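Local coordinates for protein 7,8-dihydro-6-hydroxymethylpterin pyrophosphokinase-dihydropteroate synthase (Plasmodium falciparum, PDB 6JWY) that probably carries out two successive steps of folate biosynthesis, pyrophosphorylating 6-hydroxymethyl-7,8-dihydropterin with ATP and then condensing the product with 4-aminobenzoate to give 7,8-dihydropteroate, at residues A[19-24]-A[165-170]; A[576-581]-A[589-594]. The protein carries 1 engineered substitution. All coordinates share one frame; numbering follows the deposited sequence.

Interaction 1: residues A[19-24]-A[165-170]; sequences VLNLGT and NLTVVV. With PH2 (2-amino-6-hydroxymethyl-7,8-dihydro-3H-pteridin-4-one), chain D.
Leu22 and Leu20 meet Val168 and Val170 across an antiparallel strand pair, whose short axes run at 154° to each other. Each contact is diagonal rather than directly across: Leu22 CD1 rests on Val168 CG2 at 3.8 Å, and Leu20 CD1 on Val170 CG2 at 4.0 Å. In both leucines CG is anti to the carbonyl carbon (chi1 -75° in Leu22, -59° in Leu20), which turns it to the backbone N side, from where each CD1 reaches its valine. On the face opposite the leucines Val19 CG2 touches Val169 CG2, and Asn21 OD1 lies 3.6 Å from Thr167 CG2, a van der Waals approach. Leu20 pairs with Val168 and Leu22 with Leu166 through two backbone hydrogen bonds each. The bond from Leu20 N to Val168 O is 2.8 Å long, nearly straight, and in the carbonyl plane; in the return bond Val168 N stands well above the plane of Leu20 C=O.

Asn165 carries the contact to the bound dihydropterin (PH2). Its amide makes a two-pronged match: ND2 gives to PH2 O8 at 3.0 Å and OD1 accepts from PH2 N7 at 3.1 Å, both almost linear. Thr57 OG1 also bonds OD1, while a weak bond from ND2 to Leu22 O (3.4 Å) ties the amide back to the facing strand.

Strand 208-214 flanks 19-24 and strand 46-57 flanks 165-170, so both strands are interior to the antiparallel sheet of the HPPK part; helix 30-44 covers the leucine face, and helix 327-336 packs against Asn21, Thr167 and Val169.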
loop_
_atom_site.group_PDB
_atom_site.type_symbol
_atom_site.label_atom_id
_atom_site.label_comp_id
_atom_site.label_asym_id
_atom_site.label_seq_id
_atom_site.Cartn_x
_atom_site.Cartn_y
_atom_site.Cartn_z
ATOM N N VAL A 19 29.247 0.621 27.952
ATOM C CA VAL A 19 28.405 0.292 26.818
ATOM C C VAL A 19 28.926 -1.003 26.225
ATOM O O VAL A 19 30.103 -1.099 25.923
ATOM C CB VAL A 19 28.388 1.453 25.809
ATOM C CG1 VAL A 19 27.630 1.083 24.550
ATOM C CG2 VAL A 19 27.794 2.716 26.442
ATOM N N LEU A 20 28.061 -2.016 26.125
ATOM C CA LEU A 20 28.527 -3.341 25.746
ATOM C C LEU A 20 27.942 -3.717 24.394
ATOM O O LEU A 20 26.947 -3.124 24.007
ATOM C CB LEU A 20 28.146 -4.385 26.803
ATOM C CG LEU A 20 28.687 -4.160 28.215
ATOM C CD1 LEU A 20 28.544 -5.431 29.050
ATOM C CD2 LEU A 20 30.129 -3.664 28.203
ATOM N N ASN A 21 28.575 -4.692 23.717
ATOM C CA ASN A 21 28.101 -5.287 22.485
ATOM C C ASN A 21 27.991 -6.788 22.718
ATOM O O ASN A 21 28.876 -7.406 23.292
ATOM C CB ASN A 21 29.064 -4.987 21.336
ATOM C CG ASN A 21 28.552 -5.357 19.958
ATOM O OD1 ASN A 21 27.760 -4.638 19.356
ATOM N ND2 ASN A 21 29.025 -6.472 19.430
ATOM N N LEU A 22 26.873 -7.373 22.299
ATOM C CA LEU A 22 26.665 -8.802 22.444
ATOM C C LEU A 22 26.372 -9.344 21.051
ATOM O O LEU A 22 25.624 -8.727 20.287
ATOM C CB LEU A 22 25.475 -9.043 23.380
ATOM C CG LEU A 22 25.697 -8.819 24.879
ATOM C CD1 LEU A 22 26.035 -7.368 25.194
ATOM C CD2 LEU A 22 24.457 -9.232 25.656
ATOM N N GLY A 23 26.999 -10.478 20.721
ATOM C CA GLY A 23 26.745 -11.137 19.455
ATOM C C GLY A 23 26.703 -12.652 19.605
ATOM O O GLY A 23 27.385 -13.222 20.457
ATOM N N THR A 24 25.881 -13.278 18.760
ATOM C CA THR A 24 25.904 -14.712 18.557
ATOM C C THR A 24 25.551 -15.044 17.109
ATOM O O THR A 24 25.003 -14.198 16.402
ATOM C CB THR A 24 24.907 -15.409 19.471
ATOM O OG1 THR A 24 25.276 -16.756 19.196
ATOM C CG2 THR A 24 23.461 -15.175 19.088
ATOM N N ASN A 165 22.878 -9.425 16.912
ATOM C CA ASN A 165 23.526 -8.415 17.736
ATOM C C ASN A 165 22.557 -7.683 18.662
ATOM O O ASN A 165 21.360 -7.554 18.396
ATOM C CB ASN A 165 24.243 -7.377 16.883
ATOM C CG ASN A 165 25.466 -7.955 16.202
ATOM O OD1 ASN A 165 25.485 -8.097 14.975
ATOM N ND2 ASN A 165 26.475 -8.313 16.985
ATOM N N LEU A 166 23.150 -7.108 19.713
ATOM C CA LEU A 166 22.443 -6.358 20.736
ATOM C C LEU A 166 23.451 -5.500 21.493
ATOM O O LEU A 166 24.524 -5.999 21.821
ATOM C CB LEU A 166 21.837 -7.407 21.676
ATOM C CG LEU A 166 21.137 -6.838 22.901
ATOM C CD1 LEU A 166 20.173 -5.754 22.463
ATOM C CD2 LEU A 166 20.392 -7.934 23.635
ATOM N N THR A 167 23.125 -4.228 21.757
ATOM C CA THR A 167 23.951 -3.462 22.688
ATOM C C THR A 167 23.184 -3.144 23.974
ATOM O O THR A 167 21.955 -3.183 24.006
ATOM C CB THR A 167 24.490 -2.148 22.105
ATOM O OG1 THR A 167 23.404 -1.343 21.652
ATOM C CG2 THR A 167 25.522 -2.334 21.018
ATOM N N VAL A 168 23.941 -2.759 25.008
ATOM C CA VAL A 168 23.462 -2.655 26.384
ATOM C C VAL A 168 24.205 -1.488 27.026
ATOM O O VAL A 168 25.404 -1.333 26.827
ATOM C CB VAL A 168 23.779 -3.954 27.161
ATOM C CG1 VAL A 168 23.281 -3.907 28.583
ATOM C CG2 VAL A 168 23.229 -5.190 26.484
ATOM N N VAL A 169 23.511 -0.683 27.821
ATOM C CA VAL A 169 24.224 0.214 28.714
ATOM C C VAL A 169 24.112 -0.313 30.144
ATOM O O VAL A 169 23.013 -0.635 30.619
ATOM C CB VAL A 169 23.736 1.668 28.586
ATOM C CG1 VAL A 169 24.469 2.608 29.540
ATOM C CG2 VAL A 169 23.863 2.152 27.158
ATOM N N VAL A 170 25.272 -0.396 30.814
ATOM C CA VAL A 170 25.330 -0.854 32.190
ATOM C C VAL A 170 25.785 0.312 33.065
ATOM O O VAL A 170 26.768 0.967 32.732
ATOM C CB VAL A 170 26.258 -2.075 32.345
ATOM C CG1 VAL A 170 25.993 -2.809 33.657
ATOM C CG2 VAL A 170 26.104 -3.027 31.173
HETATM N N1 PH2 D . 31.564 -10.161 15.025
HETATM C C2 PH2 D . 32.747 -10.455 14.466
HETATM C C3 PH2 D . 33.072 -10.272 13.017
HETATM N N4 PH2 D . 31.959 -9.772 12.224
HETATM N N5 PH2 D . 29.750 -8.978 12.012
HETATM C C6 PH2 D . 28.568 -8.684 12.548
HETATM N N6 PH2 D . 27.571 -8.213 11.788
HETATM N N7 PH2 D . 28.322 -8.854 13.888
HETATM C C8 PH2 D . 29.283 -9.338 14.743
HETATM O O8 PH2 D . 28.993 -9.473 15.942
HETATM C C9 PH2 D . 30.541 -9.659 14.190
HETATM C C10 PH2 D . 30.746 -9.466 12.801
HETATM C C11 PH2 D . 33.839 -11.011 15.345
HETATM O O4 PH2 D . 33.352 -11.620 16.527
#

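Interaction 2: residues A[576-581]-A[589-594]; sequences IGLGFA and KLLQNI. With CKL (4-[(2-azanyl-4-oxidanylidene-7,8-dihydro-3~{H}-pteridin-6-yl)methylamino]-~{N}-(5,6-dimethoxypyrimidin-4-yl)benzenesulfonamide), chain C.
Ile576 and Ile594 make the tightest touch between the loop 576-581 and the turn that follows helix 584-592: their CD1 methyls lie 3.7 Å apart, the side chains nearly perpendicular. In Ile576, CG1 sits between the backbone N and the carbonyl carbon (chi1 64°), an arrangement that brings CD1 within touch of both Ile594 and the helix residue Leu590, whose CB is 4.2 Å from it. Leu578 supplies the other half of the apolar patch with its two branches divided. CD2 approaches Leu590 CB at 4.2 Å, the two side chains running antiparallel alongside each other, whereas CD1 meets Leu591 CG at 4.1 Å with the side chains crosswise. Leu590 CB thus touches both loop residues, and no hydrogen bond joins the segments.

In the TIM-barrel fold of the pterin-binding family, this is the loop that leaves strand 572-575 and leads into the following helix. Gly577 to Phe580 form a type II turn, with Gly579 at positive phi (76°), and the turn's far side faces the ligand: Phe580 CZ comes to 3.5 Å from CKL N14, and CKL C20 lies over one face of the ring, offset toward the rim.

Away from the apolar patch, polar bonds hold the chain around Asn593. Its ND2 gives to Lys589 O at 2.7 Å; ND2 lies in the plane of the Lys589 carbonyl, and that oxygen lies in the plane of the Asn593 amide. The same oxygen accepts from Asn593 N. Lys589 and Gln592 are partly exposed and take no part in the packing with the loop; Gln592 NE2 instead makes weak hydrogen bonds to Lys702 O and Gln705 O of the second subunit.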
loop_
_atom_site.group_PDB
_atom_site.type_symbol
_atom_site.label_atom_id
_atom_site.label_comp_id
_atom_site.label_asym_id
_atom_site.label_seq_id
_atom_site.Cartn_x
_atom_site.Cartn_y
_atom_site.Cartn_z
ATOM N N ILE A 576 -1.359 2.811 20.083
ATOM C CA ILE A 576 -1.907 4.159 20.107
ATOM C C ILE A 576 -3.245 4.203 20.840
ATOM O O ILE A 576 -3.799 5.290 20.975
ATOM C CB ILE A 576 -2.154 4.603 18.657
ATOM C CG1 ILE A 576 -3.223 3.695 18.027
ATOM C CG2 ILE A 576 -0.829 4.600 17.897
ATOM C CD1 ILE A 576 -3.337 3.752 16.514
ATOM N N GLY A 577 -3.833 3.051 21.176
ATOM C CA GLY A 577 -5.078 3.030 21.928
ATOM C C GLY A 577 -6.269 3.648 21.193
ATOM O O GLY A 577 -6.859 4.617 21.657
ATOM N N LEU A 578 -6.681 3.050 20.074
ATOM C CA LEU A 578 -7.799 3.602 19.329
ATOM C C LEU A 578 -9.044 3.620 20.220
ATOM O O LEU A 578 -9.294 2.668 20.962
ATOM C CB LEU A 578 -8.024 2.713 18.102
ATOM C CG LEU A 578 -6.934 2.756 17.033
ATOM C CD1 LEU A 578 -7.308 1.824 15.902
ATOM C CD2 LEU A 578 -6.722 4.172 16.512
ATOM N N GLY A 579 -9.838 4.688 20.129
ATOM C CA GLY A 579 -11.075 4.772 20.890
ATOM C C GLY A 579 -10.922 5.096 22.381
ATOM O O GLY A 579 -11.911 5.085 23.106
ATOM N N PHE A 580 -9.707 5.361 22.874
ATOM C CA PHE A 580 -9.561 5.719 24.280
ATOM C C PHE A 580 -9.079 7.166 24.427
ATOM O O PHE A 580 -7.904 7.466 24.210
ATOM C CB PHE A 580 -8.453 4.905 24.934
ATOM C CG PHE A 580 -8.722 3.459 25.251
ATOM C CD1 PHE A 580 -9.144 3.091 26.525
ATOM C CD2 PHE A 580 -8.469 2.467 24.302
ATOM C CE1 PHE A 580 -9.306 1.759 26.853
ATOM C CE2 PHE A 580 -8.654 1.129 24.623
ATOM C CZ PHE A 580 -9.063 0.780 25.901
ATOM N N ALA A 581 -9.980 8.058 24.859
ATOM C CA ALA A 581 -9.656 9.472 24.955
ATOM C C ALA A 581 -9.320 9.989 23.563
ATOM O O ALA A 581 -8.374 10.772 23.383
ATOM C CB ALA A 581 -8.522 9.702 25.925
ATOM N N LYS A 589 -7.656 9.545 12.347
ATOM C CA LYS A 589 -6.485 10.364 12.081
ATOM C C LYS A 589 -5.233 9.631 12.537
ATOM O O LYS A 589 -4.174 9.820 11.952
ATOM C CB LYS A 589 -6.568 11.677 12.861
ATOM C CG LYS A 589 -6.072 12.897 12.110
ATOM C CD LYS A 589 -4.630 13.185 12.301
ATOM C CE LYS A 589 -4.274 14.583 11.833
ATOM N NZ LYS A 589 -4.615 15.583 12.882
ATOM N N LEU A 590 -5.359 8.828 13.597
ATOM C CA LEU A 590 -4.207 8.130 14.134
ATOM C C LEU A 590 -3.869 6.983 13.189
ATOM O O LEU A 590 -2.708 6.618 13.036
ATOM C CB LEU A 590 -4.553 7.628 15.538
ATOM C CG LEU A 590 -4.417 8.654 16.671
ATOM C CD1 LEU A 590 -5.113 8.149 17.919
ATOM C CD2 LEU A 590 -2.949 8.959 16.988
ATOM N N LEU A 591 -4.899 6.458 12.509
ATOM C CA LEU A 591 -4.705 5.354 11.584
ATOM C C LEU A 591 -4.170 5.895 10.268
ATOM O O LEU A 591 -3.265 5.302 9.702
ATOM C CB LEU A 591 -6.009 4.598 11.351
ATOM C CG LEU A 591 -6.309 3.422 12.270
ATOM C CD1 LEU A 591 -7.706 2.906 11.947
ATOM C CD2 LEU A 591 -5.271 2.317 12.091
ATOM N N GLN A 592 -4.688 7.034 9.811
ATOM C CA GLN A 592 -4.106 7.638 8.620
ATOM C C GLN A 592 -2.601 7.847 8.771
ATOM O O GLN A 592 -1.875 7.749 7.790
ATOM C CB GLN A 592 -4.737 8.987 8.316
ATOM C CG GLN A 592 -6.238 8.899 8.132
ATOM C CD GLN A 592 -6.858 10.247 7.895
ATOM O OE1 GLN A 592 -6.263 11.280 8.180
ATOM N NE2 GLN A 592 -8.069 10.244 7.365
ATOM N N ASN A 593 -2.124 8.148 9.985
ATOM C CA ASN A 593 -0.718 8.472 10.165
ATOM C C ASN A 593 0.010 7.363 10.908
ATOM O O ASN A 593 0.972 7.631 11.614
ATOM C CB ASN A 593 -0.520 9.734 11.006
ATOM C CG ASN A 593 -1.086 10.963 10.343
ATOM O OD1 ASN A 593 -0.360 11.678 9.647
ATOM N ND2 ASN A 593 -2.376 11.191 10.543
ATOM N N ILE A 594 -0.436 6.121 10.743
ATOM C CA ILE A 594 0.210 5.011 11.427
ATOM C C ILE A 594 1.680 4.865 10.998
ATOM O O ILE A 594 2.444 4.192 11.687
ATOM C CB ILE A 594 -0.604 3.710 11.255
ATOM C CG1 ILE A 594 -0.401 2.752 12.429
ATOM C CG2 ILE A 594 -0.290 3.039 9.939
ATOM C CD1 ILE A 594 -1.020 3.222 13.722
HETATM C C2 CKL C . -4.855 -3.004 23.767
HETATM C C4 CKL C . -6.606 -1.910 22.615
HETATM C C5 CKL C . -7.618 -2.475 23.518
HETATM C C6 CKL C . -7.056 -3.336 24.574
HETATM O O24 CKL C . -14.913 3.256 21.418
HETATM S S21 CKL C . -15.489 1.986 21.808
HETATM O O23 CKL C . -15.980 1.392 20.608
HETATM N N22 CKL C . -16.764 2.016 22.816
HETATM C C25 CKL C . -17.226 3.099 23.490
HETATM C C30 CKL C . -18.370 2.964 24.267
HETATM O O31 CKL C . -19.021 1.756 24.357
HETATM C C32 CKL C . -18.774 0.874 25.457
HETATM C C29 CKL C . -18.855 4.075 24.936
HETATM O O33 CKL C . -19.991 3.974 25.708
HETATM C C34 CKL C . -20.992 5.007 25.727
HETATM N N28 CKL C . -18.190 5.254 24.825
HETATM C C27 CKL C . -17.081 5.366 24.071
HETATM N N26 CKL C . -16.602 4.306 23.403
HETATM C C18 CKL C . -14.413 1.112 22.624
HETATM C C17 CKL C . -14.621 -0.265 22.730
HETATM C C16 CKL C . -13.708 -1.034 23.440
HETATM C C19 CKL C . -13.311 1.715 23.255
HETATM C C20 CKL C . -12.399 0.934 23.965
HETATM C C15 CKL C . -12.586 -0.452 24.039
HETATM N N14 CKL C . -11.678 -1.231 24.722
HETATM C C13 CKL C . -11.334 -2.640 24.478
HETATM C C8 CKL C . -9.820 -2.792 24.382
HETATM C C9 CKL C . -9.294 -3.671 25.454
HETATM N N10 CKL C . -7.882 -3.879 25.461
HETATM N N1 CKL C . -5.707 -3.585 24.653
HETATM N N7 CKL C . -8.973 -2.230 23.435
HETATM O O12 CKL C . -6.965 -1.169 21.672
HETATM N N3 CKL C . -5.298 -2.190 22.798
HETATM N N11 CKL C . -3.529 -3.207 23.880
#

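In the fold
Interactions 1 and 2 belong to the two catalytic parts of this bifunctional chain and follow one another along it. Their centres are about 34 Å apart and their nearest atoms about 23 Å, so they share no side-chain contact. Each borders a different pterin site. In interaction 1 the side chain of Asn21 is about 7 Å from a bound magnesium ion, on the side of the kinase site where Asp208 and Asp210 bind magnesium. In interaction 2 the loop 576-581 borders the synthase ligand CKL, a pterin joined to a sulfonamide; CKL is hydrogen-bonded to Asp575, the residue directly before the loop. The centre of interaction 1 is about 11 Å from the centre of the chain, that of interaction 2 about 24 Å.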